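Local coordinates for protein putative streptothricin acetyltransferase (Bacillus anthracis, PDB 3PP9) that probably transfers the acetyl group of bound acetyl coenzyme A to streptothricin-type antibiotics, as a member of the GNAT acetyltransferase family, at residues A81-N85 and Q86-F90. Numbering follows the deposited sequence.
Sequences ALLHN and QIIGF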
# COMPACT_ATOMS: atom_id res chain seq x y z
N ALA A 81 -18.50 2.41 -19.24
CA ALA A 81 -18.54 3.19 -20.45
C ALA A 81 -19.36 2.41 -21.48
O ALA A 81 -19.01 1.28 -21.84
CB ALA A 81 -17.12 3.42 -20.99
N LEU A 82 -20.42 3.02 -21.99
CA LEU A 82 -21.30 2.40 -22.97
C LEU A 82 -21.23 3.11 -24.31
O LEU A 82 -21.39 4.33 -24.39
CB LEU A 82 -22.76 2.49 -22.46
CG LEU A 82 -23.04 1.58 -21.27
CD1 LEU A 82 -24.19 2.14 -20.43
CD2 LEU A 82 -23.33 0.18 -21.77
N LEU A 83 -21.06 2.32 -25.36
CA LEU A 83 -21.01 2.83 -26.73
C LEU A 83 -21.77 1.80 -27.58
O LEU A 83 -21.52 0.61 -27.46
CB LEU A 83 -19.57 2.95 -27.24
CG LEU A 83 -19.52 3.70 -28.57
CD1 LEU A 83 -19.96 5.14 -28.40
CD2 LEU A 83 -18.14 3.64 -29.19
N HIS A 84 -22.65 2.28 -28.45
CA HIS A 84 -23.48 1.42 -29.32
C HIS A 84 -24.02 0.17 -28.64
O HIS A 84 -23.82 -0.95 -29.11
CB HIS A 84 -22.83 1.07 -30.68
CG HIS A 84 -21.46 0.46 -30.61
ND1 HIS A 84 -21.25 -0.87 -30.29
CD2 HIS A 84 -20.24 0.97 -30.90
CE1 HIS A 84 -19.96 -1.13 -30.33
NE2 HIS A 84 -19.33 -0.04 -30.71
N ASN A 85 -24.70 0.38 -27.52
CA ASN A 85 -25.32 -0.70 -26.72
C ASN A 85 -24.37 -1.72 -26.11
O ASN A 85 -24.78 -2.83 -25.75
CB ASN A 85 -26.41 -1.44 -27.54
CG ASN A 85 -27.47 -0.50 -28.09
OD1 ASN A 85 -28.16 -0.82 -29.07
ND2 ASN A 85 -27.61 0.67 -27.48
N GLN A 86 -23.10 -1.37 -25.93
CA GLN A 86 -22.17 -2.32 -25.39
C GLN A 86 -21.24 -1.66 -24.38
O GLN A 86 -20.85 -0.51 -24.53
CB GLN A 86 -21.30 -2.93 -26.50
CG GLN A 86 -22.04 -3.68 -27.60
CD GLN A 86 -21.12 -4.13 -28.72
OE1 GLN A 86 -21.59 -4.51 -29.80
NE2 GLN A 86 -19.82 -4.08 -28.49
N ILE A 87 -20.91 -2.40 -23.33
CA ILE A 87 -19.96 -1.92 -22.35
C ILE A 87 -18.57 -2.09 -22.98
O ILE A 87 -18.17 -3.20 -23.36
CB ILE A 87 -20.05 -2.72 -21.04
CG1 ILE A 87 -21.42 -2.50 -20.39
CG2 ILE A 87 -18.89 -2.34 -20.07
CD1 ILE A 87 -21.73 -3.44 -19.22
N ILE A 88 -17.84 -0.98 -23.14
CA ILE A 88 -16.50 -1.00 -23.75
C ILE A 88 -15.38 -0.61 -22.78
O ILE A 88 -14.21 -0.54 -23.17
CB ILE A 88 -16.43 -0.10 -24.99
CG1 ILE A 88 -16.60 1.39 -24.62
CG2 ILE A 88 -17.46 -0.57 -26.03
CD1 ILE A 88 -16.27 2.38 -25.76
N GLY A 89 -15.73 -0.33 -21.53
CA GLY A 89 -14.72 0.03 -20.55
C GLY A 89 -15.35 0.26 -19.19
O GLY A 89 -16.56 0.33 -19.09
N PHE A 90 -14.53 0.33 -18.15
CA PHE A 90 -15.04 0.54 -16.81
C PHE A 90 -13.93 1.01 -15.89
O PHE A 90 -12.74 0.94 -16.22
CB PHE A 90 -15.69 -0.75 -16.27
CG PHE A 90 -14.74 -1.90 -16.16
CD1 PHE A 90 -14.61 -2.81 -17.19
CD2 PHE A 90 -13.96 -2.06 -15.04
CE1 PHE A 90 -13.71 -3.87 -17.09
CE2 PHE A 90 -13.07 -3.13 -14.93
CZ PHE A 90 -12.93 -4.02 -15.97
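Leu83 and Ile88 meet at a slant: the terminal methyl CD1 of Ile88 lies against CB of Leu83 at 3.7 Å, with Leu83 CD2 slightly farther off. Ile88 CG1 stands between its own backbone N and carbonyl carbon (chi1 67°), which carries the chain across to Leu83 and also brings CG1 within 4.2 Å of Ala81 CB. The small Ala81 methyl fits beside the side-chain-less Gly89, its CB 3.7 Å from Gly89 O. Behind this lies a classic beta bulge: Ile88 and Gly89 together face Ala81, whose O takes the Ile88 N-H at 2.9 Å while its N gives to Gly89 O at 2.8 Å. The hairpin joins strands 76-83 and 86-95, the second and third in order across the GNAT sheet, through a tight type I' turn with His84 and Asn85 at its corners. Val117, at the start of helix 117-131, packs against Ala81 and Ile88. On the other face Leu82 leans over Ile87, CD2 to CG1 3.6 Å, and Ile87 also touches the loop residues Phe19, Pro20 and Ile22. At the turn, two backbone bonds pair Leu83 with Gln86, the one from Gln86 N to Leu83 O being bent (143°). In one of two modelled His84 positions, and so doubtfully, the extended Gln86 side chain reaches the edge of the imidazole with its amide almost perpendicular to the ring (85°).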